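Local structure of thioesterase (Streptomyces sp. WAC02707, 6VAP) at residues Gly176-Arg179 with Ala180-Tyr184; His139-Ser142 with Asp143-Val147; His238-Ala241 with Ile242-Ile245. The protein probably hydrolyses acyl groups from the carrier domains of the borrelidin polyketide synthase, as a type II thioesterase of the alpha/beta-hydrolase superfamily. All coordinates share one frame; numbering follows the deposited sequence.

Interaction 1 of 3, residues Gly176-Arg179 with Ala180-Tyr184; sequences GDYR and AAETY
Arg179 and Thr183 meet at the C-terminal end of helix 167-182, the last turn of a helix that, in this alpha/beta-hydrolase fold, packs against helix 99-113. Thr183, the first residue to leave helical geometry, folds its side chain back over the turn before it. Its CB lies 3.3 Å from Arg179 O. From there OG1, turned between the backbone N and the carbonyl carbon (chi1 66°), gives a hydrogen bond of 2.7 Å to Arg179 O, while CG2, on the other branch, comes within 4.2 Å of Arg179 CG and lies obliquely to the guanidinium group. The same carbonyl also accepts from Thr183 N, the two donors reach it from opposite faces of its plane, and Arg179 O is gripped twice. One residue earlier, Glu182 N donates to Tyr178 O over 2.7 Å. Glu182 OE1 lies at the edge of the Tyr178 ring, its probable hydrogen-bond partner being His139, with Glu182 OE2 bound to Val138 N. Asp177 OD2 leaves the contact for a salt bridge with Arg61. The hydroxyl bond at the end of the turn is made from above the carbonyl plane, Thr183 OG1 standing 41° out of it at Arg179 O.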
loop_
_atom_site.group_PDB
_atom_site.type_symbol
_atom_site.label_atom_id
_atom_site.label_comp_id
_atom_site.label_asym_id
_atom_site.label_seq_id
_atom_site.Cartn_x
_atom_site.Cartn_y
_atom_site.Cartn_z
ATOM N N GLY A 176 14.920 2.266 6.451
ATOM C CA GLY A 176 14.424 3.287 5.537
ATOM C C GLY A 176 12.914 3.271 5.371
ATOM O O GLY A 176 12.281 4.324 5.312
ATOM N N ASP A 177 12.318 2.080 5.263
ATOM C CA ASP A 177 10.862 1.968 5.154
ATOM C C ASP A 177 10.184 2.498 6.412
ATOM O O ASP A 177 9.203 3.249 6.351
ATOM C CB ASP A 177 10.465 0.499 4.934
ATOM C CG ASP A 177 10.678 0.017 3.514
ATOM O OD1 ASP A 177 11.012 0.831 2.644
ATOM O OD2 ASP A 177 10.521 -1.210 3.285
ATOM N N TYR A 178 10.664 2.065 7.571
ATOM C CA TYR A 178 10.106 2.578 8.815
ATOM C C TYR A 178 10.290 4.083 8.922
ATOM O O TYR A 178 9.372 4.804 9.339
ATOM C CB TYR A 178 10.733 1.847 10.001
ATOM C CG TYR A 178 9.918 0.620 10.414
ATOM C CD1 TYR A 178 8.861 0.719 11.320
ATOM C CD2 TYR A 178 10.212 -0.626 9.896
ATOM C CE1 TYR A 178 8.125 -0.397 11.695
ATOM C CE2 TYR A 178 9.478 -1.755 10.259
ATOM C CZ TYR A 178 8.445 -1.633 11.159
ATOM O OH TYR A 178 7.726 -2.750 11.521
ATOM N N ARG A 179 11.478 4.572 8.582
ATOM C CA ARG A 179 11.697 6.006 8.603
ATOM C C ARG A 179 10.621 6.694 7.774
ATOM O O ARG A 179 10.044 7.701 8.193
ATOM C CB ARG A 179 13.103 6.326 8.074
ATOM C CG ARG A 179 13.369 7.812 7.824
ATOM C CD ARG A 179 14.825 8.070 7.459
ATOM N NE ARG A 179 15.705 7.924 8.607
ATOM C CZ ARG A 179 15.805 8.817 9.584
ATOM N NH1 ARG A 179 15.075 9.925 9.546
ATOM N NH2 ARG A 179 16.633 8.593 10.599
ATOM N N ALA A 180 10.322 6.146 6.590
ATOM C CA ALA A 180 9.334 6.758 5.721
ATOM C C ALA A 180 7.980 6.739 6.393
ATOM O O ALA A 180 7.261 7.743 6.340
ATOM C CB ALA A 180 9.294 6.032 4.377
ATOM N N ALA A 181 7.618 5.600 7.027
ATOM C CA ALA A 181 6.329 5.485 7.715
ATOM C C ALA A 181 6.234 6.445 8.896
ATOM O O ALA A 181 5.167 7.009 9.162
ATOM C CB ALA A 181 6.104 4.045 8.205
ATOM N N GLU A 182 7.309 6.592 9.652
ATOM C CA GLU A 182 7.253 7.334 10.904
ATOM C C GLU A 182 7.482 8.833 10.748
ATOM O O GLU A 182 7.006 9.598 11.584
ATOM C CB GLU A 182 8.279 6.760 11.888
ATOM C CG GLU A 182 7.833 5.499 12.537
ATOM C CD GLU A 182 8.945 4.816 13.343
ATOM O OE1 GLU A 182 10.072 4.703 12.808
ATOM O OE2 GLU A 182 8.689 4.399 14.511
ATOM N N THR A 183 8.168 9.287 9.708
ATOM C CA THR A 183 8.437 10.708 9.533
ATOM C C THR A 183 7.511 11.360 8.511
ATOM O O THR A 183 7.747 12.507 8.126
ATOM C CB THR A 183 9.900 10.924 9.095
ATOM O OG1 THR A 183 10.105 10.369 7.774
ATOM C CG2 THR A 183 10.858 10.233 10.089
ATOM N N TYR A 184 6.498 10.642 8.027
ATOM C CA TYR A 184 5.536 11.210 7.091
ATOM C C TYR A 184 4.836 12.412 7.684
ATOM O O TYR A 184 4.380 12.361 8.822
ATOM C CB TYR A 184 4.514 10.152 6.733
ATOM C CG TYR A 184 3.367 10.588 5.861
ATOM C CD1 TYR A 184 3.569 10.988 4.520
ATOM C CD2 TYR A 184 2.085 10.692 6.392
ATOM C CE1 TYR A 184 2.514 11.411 3.748
ATOM C CE2 TYR A 184 1.014 11.119 5.609
ATOM C CZ TYR A 184 1.219 11.426 4.293
ATOM O OH TYR A 184 0.141 11.860 3.515
#

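Interaction 2 of 3, residues His139-Ser142 with Asp143-Val147; sequences HLLS and DEELV
Leu141 and Ser142 lead in extended conformation, with psi near 150° to 160°, from a short 3-10 turn into helix 143-149, whose first residue is Asp143. Leu141 lies beside the first helical turn, with Leu141 CA 5.2 Å from Leu146 CA. Ser142 O starts the helical bonding by accepting from Leu146 N at 2.6 Å, almost straight out from the carbonyl.

Ser142 is the N-cap. Its OG sits between the backbone N and the carbonyl carbon (chi1 84°), which carries the oxygen forward over the open end of the helix, where it accepts from Glu145 N at 2.9 Å with a nearly straight N-H...O angle of 168°. Glu145 lays its own CB and CG against that oxygen, each 3.4 Å from Ser142 OG, then runs on extended to cross the Leu141 side chain at about a right angle. There Glu145 OE2 touches Leu141 CD2 at 3.6 Å. The other methyl, Leu141 CD1, rests over the backbone of the turn, 3.8 Å from Glu145 O, and Leu141 CB also lies 4.4 Å from Leu146 CB, a loose apolar contact between the two leucines.

Asp143 directs its carboxylate out of the contact to a salt bridge with Arg168 on helix 167-182, and Arg175 of that helix binds Leu141 O. A serine hydroxyl thus fills the place of a missing carbonyl acceptor, and acidic residues at this N-terminus would probably interact favourably with the helix dipole.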
loop_
_atom_site.group_PDB
_atom_site.type_symbol
_atom_site.label_atom_id
_atom_site.label_comp_id
_atom_site.label_asym_id
_atom_site.label_seq_id
_atom_site.Cartn_x
_atom_site.Cartn_y
_atom_site.Cartn_z
ATOM N N HIS A 139 12.737 3.620 13.565
ATOM C CA HIS A 139 13.785 3.832 12.577
ATOM C C HIS A 139 15.070 4.372 13.187
ATOM O O HIS A 139 16.102 4.333 12.524
ATOM C CB HIS A 139 13.316 4.783 11.471
ATOM C CG HIS A 139 13.122 6.198 11.917
ATOM N ND1 HIS A 139 12.059 6.588 12.702
ATOM C CD2 HIS A 139 13.852 7.318 11.695
ATOM C CE1 HIS A 139 12.136 7.890 12.930
ATOM N NE2 HIS A 139 13.212 8.359 12.323
ATOM N N LEU A 140 15.032 4.887 14.409
ATOM C CA LEU A 140 16.195 5.441 15.081
ATOM C C LEU A 140 16.898 4.443 15.986
ATOM O O LEU A 140 17.939 4.779 16.552
ATOM C CB LEU A 140 15.779 6.664 15.910
ATOM C CG LEU A 140 15.109 7.786 15.128
ATOM C CD1 LEU A 140 14.570 8.868 16.063
ATOM C CD2 LEU A 140 16.067 8.375 14.107
ATOM N N LEU A 141 16.378 3.230 16.128
ATOM C CA LEU A 141 17.011 2.250 17.002
ATOM C C LEU A 141 18.347 1.771 16.440
ATOM O O LEU A 141 18.585 1.791 15.233
ATOM C CB LEU A 141 16.102 1.044 17.199
ATOM C CG LEU A 141 14.705 1.308 17.761
ATOM C CD1 LEU A 141 13.774 0.153 17.425
ATOM C CD2 LEU A 141 14.783 1.537 19.249
ATOM N N SER A 142 19.230 1.348 17.341
ATOM C CA SER A 142 20.482 0.734 16.940
ATOM C C SER A 142 20.210 -0.514 16.107
ATOM O O SER A 142 19.110 -1.075 16.115
ATOM C CB SER A 142 21.310 0.354 18.168
ATOM O OG SER A 142 20.918 -0.906 18.671
ATOM N N ASP A 143 21.237 -0.949 15.373
ATOM C CA ASP A 143 21.098 -2.154 14.562
ATOM C C ASP A 143 20.548 -3.310 15.394
ATOM O O ASP A 143 19.616 -4.007 14.980
ATOM C CB ASP A 143 22.446 -2.525 13.943
ATOM C CG ASP A 143 22.612 -1.998 12.526
ATOM O OD1 ASP A 143 21.602 -1.837 11.809
ATOM O OD2 ASP A 143 23.767 -1.746 12.120
ATOM N N GLU A 144 21.113 -3.473 16.578
ATOM C CA GLU A 144 20.782 -4.558 17.521
ATOM C C GLU A 144 19.387 -4.343 18.101
ATOM O O GLU A 144 18.651 -5.307 18.191
ATOM C CB GLU A 144 21.884 -4.630 18.577
ATOM C CG GLU A 144 22.475 -6.010 18.740
ATOM C CD GLU A 144 22.752 -6.715 17.430
ATOM O OE1 GLU A 144 23.515 -6.138 16.644
ATOM O OE2 GLU A 144 22.157 -7.809 17.184
ATOM N N GLU A 145 19.066 -3.122 18.509
ATOM C CA GLU A 145 17.752 -2.812 19.049
ATOM C C GLU A 145 16.698 -2.873 17.956
ATOM O O GLU A 145 15.521 -3.120 18.240
ATOM C CB GLU A 145 17.767 -1.434 19.713
ATOM C CG GLU A 145 18.561 -1.389 21.017
ATOM C CD GLU A 145 18.556 -0.007 21.654
ATOM O OE1 GLU A 145 19.339 0.211 22.609
ATOM O OE2 GLU A 145 17.773 0.863 21.197
ATOM N N LEU A 146 17.108 -2.645 16.706
ATOM C CA LEU A 146 16.182 -2.728 15.585
ATOM C C LEU A 146 15.700 -4.152 15.390
ATOM O O LEU A 146 14.492 -4.412 15.358
ATOM C CB LEU A 146 16.866 -2.216 14.313
ATOM C CG LEU A 146 16.022 -2.057 13.053
ATOM C CD1 LEU A 146 14.637 -1.542 13.340
ATOM C CD2 LEU A 146 16.731 -1.114 12.083
ATOM N N VAL A 147 16.633 -5.082 15.192
ATOM C CA VAL A 147 16.270 -6.469 14.938
ATOM C C VAL A 147 15.456 -7.029 16.098
ATOM O O VAL A 147 14.491 -7.775 15.901
ATOM C CB VAL A 147 17.535 -7.307 14.667
ATOM C CG1 VAL A 147 18.307 -6.719 13.494
ATOM C CG2 VAL A 147 18.402 -7.347 15.896
#

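Interaction 3 of 3, residues His238-Ala241 with Ile242-Ile245; sequences HRDA and ILGI
Leu243 N bonds to Arg239 O over 2.8 Å and Ile242 N to His238 O over 2.9 Å, both running nearly straight out from the carbonyl. Two further bonds of the same i to i+4 kind follow: Gly244 N to Asp240 O and Ile245 N to Ala241 O, each with the donor tilted some 20° or more from the carbonyl plane. His238 stands at the N-cap position, and its carbonyl, which takes the Ile242 N bond, opens the series. Its ring is held outside the turn, with ND1 on Tyr234 O and an edge-to-face meeting with Phe228.

Around this backbone the side chains pack closely. Arg239 and Leu243 lie side by side and point the same way, with Arg239 CG 3.7 Å from Leu243 CD1. Arg239 reaches there with CG anti to the backbone N (chi1 180°), its aliphatic part running along the leucine before the chain bends at chi3. Leu243 CG sits 3.1 Å from Arg239 O, covering the carbonyl that its own amide binds. Asp240 crosses Leu243 obliquely, OD1 approaching CD1. Ile242 turns CG1 to within 3.3 Å of His238 O.

Beyond the turn, Leu243 meets Val43 and Ala46, Ile242 packs on Tyr234 and Leu235, and Ile245 touches Phe228. Such an amphipathic C-terminal helix, its aliphatic side turned to strand 223-228 and helix 41-47 and Arg239 and Asp240 exposed, is a regular part of the alpha/beta-hydrolase fold.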
loop_
_atom_site.group_PDB
_atom_site.type_symbol
_atom_site.label_atom_id
_atom_site.label_comp_id
_atom_site.label_asym_id
_atom_site.label_seq_id
_atom_site.Cartn_x
_atom_site.Cartn_y
_atom_site.Cartn_z
ATOM N N HIS A 238 -7.263 -13.185 6.888
ATOM C CA HIS A 238 -8.487 -12.808 6.197
ATOM C C HIS A 238 -8.264 -12.642 4.704
ATOM O O HIS A 238 -8.942 -11.832 4.079
ATOM C CB HIS A 238 -9.044 -11.533 6.818
ATOM C CG HIS A 238 -9.566 -11.726 8.209
ATOM N ND1 HIS A 238 -8.762 -11.621 9.323
ATOM C CD2 HIS A 238 -10.812 -12.010 8.663
ATOM C CE1 HIS A 238 -9.498 -11.803 10.406
ATOM N NE2 HIS A 238 -10.729 -12.105 10.030
ATOM N N ARG A 239 -7.335 -13.399 4.114
ATOM C CA ARG A 239 -6.964 -13.126 2.728
ATOM C C ARG A 239 -8.175 -13.270 1.806
ATOM O O ARG A 239 -8.519 -12.354 1.040
ATOM C CB ARG A 239 -5.842 -14.059 2.271
ATOM C CG ARG A 239 -5.418 -13.823 0.829
ATOM C CD ARG A 239 -4.162 -14.643 0.488
ATOM N NE ARG A 239 -4.425 -16.076 0.468
ATOM C CZ ARG A 239 -3.843 -16.965 1.267
ATOM N NH1 ARG A 239 -4.159 -18.247 1.156
ATOM N NH2 ARG A 239 -2.955 -16.587 2.179
ATOM N N ASP A 240 -8.833 -14.434 1.859
ATOM C CA ASP A 240 -9.956 -14.666 0.956
ATOM C C ASP A 240 -11.026 -13.586 1.108
ATOM O O ASP A 240 -11.591 -13.101 0.117
ATOM C CB ASP A 240 -10.541 -16.049 1.199
ATOM C CG ASP A 240 -9.822 -17.119 0.401
ATOM O OD1 ASP A 240 -9.524 -16.881 -0.795
ATOM O OD2 ASP A 240 -9.545 -18.197 0.969
ATOM N N ALA A 241 -11.304 -13.166 2.338
ATOM C CA ALA A 241 -12.291 -12.099 2.510
ATOM C C ALA A 241 -11.820 -10.789 1.866
ATOM O O ALA A 241 -12.591 -10.081 1.204
ATOM C CB ALA A 241 -12.569 -11.886 4.001
ATOM N N ILE A 242 -10.563 -10.422 2.071
ATOM C CA ILE A 242 -10.076 -9.182 1.470
ATOM C C ILE A 242 -10.056 -9.275 -0.056
ATOM O O ILE A 242 -10.310 -8.289 -0.760
ATOM C CB ILE A 242 -8.690 -8.847 2.035
ATOM C CG1 ILE A 242 -8.824 -8.576 3.544
ATOM C CG2 ILE A 242 -8.108 -7.644 1.303
ATOM C CD1 ILE A 242 -7.516 -8.250 4.217
ATOM N N LEU A 243 -9.719 -10.445 -0.588
ATOM C CA LEU A 243 -9.743 -10.635 -2.035
ATOM C C LEU A 243 -11.150 -10.472 -2.599
ATOM O O LEU A 243 -11.320 -9.902 -3.689
ATOM C CB LEU A 243 -9.188 -12.008 -2.397
ATOM C CG LEU A 243 -7.778 -12.311 -1.960
ATOM C CD1 LEU A 243 -7.449 -13.802 -2.261
ATOM C CD2 LEU A 243 -6.785 -11.400 -2.647
ATOM N N GLY A 244 -12.162 -10.980 -1.886
ATOM C CA GLY A 244 -13.532 -10.733 -2.304
ATOM C C GLY A 244 -13.938 -9.270 -2.220
ATOM O O GLY A 244 -14.735 -8.795 -3.026
ATOM N N ILE A 245 -13.415 -8.536 -1.241
ATOM C CA ILE A 245 -13.682 -7.102 -1.161
ATOM C C ILE A 245 -13.000 -6.378 -2.319
ATOM O O ILE A 245 -13.595 -5.518 -2.984
ATOM C CB ILE A 245 -13.214 -6.569 0.205
ATOM C CG1 ILE A 245 -14.263 -6.908 1.281
ATOM C CG2 ILE A 245 -13.001 -5.082 0.160
ATOM C CD1 ILE A 245 -13.740 -6.816 2.705
#

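In the fold
Interactions 1 and 2 belong together: the turn at 180-184 meets the approach to helix 143-149, where Glu182 OE1 probably hydrogen-bonds His139 ND1 and Thr183 and Arg179 pack on the same histidine. Interaction 2 is a surface contact, whereas interactions 1 and 3 are partly buried. Interaction 3 lies apart, its centre about 27 Å from that of interaction 1 and on the opposite side of the chain's centre, on a helix packed against edge strand 223-228. The chemistry follows the place: a hydroxyl donates at a C-terminal helix end in interaction 1 and accepts at an N-terminal end in interaction 2, while interaction 3 combines main-chain bonds with aliphatic packing.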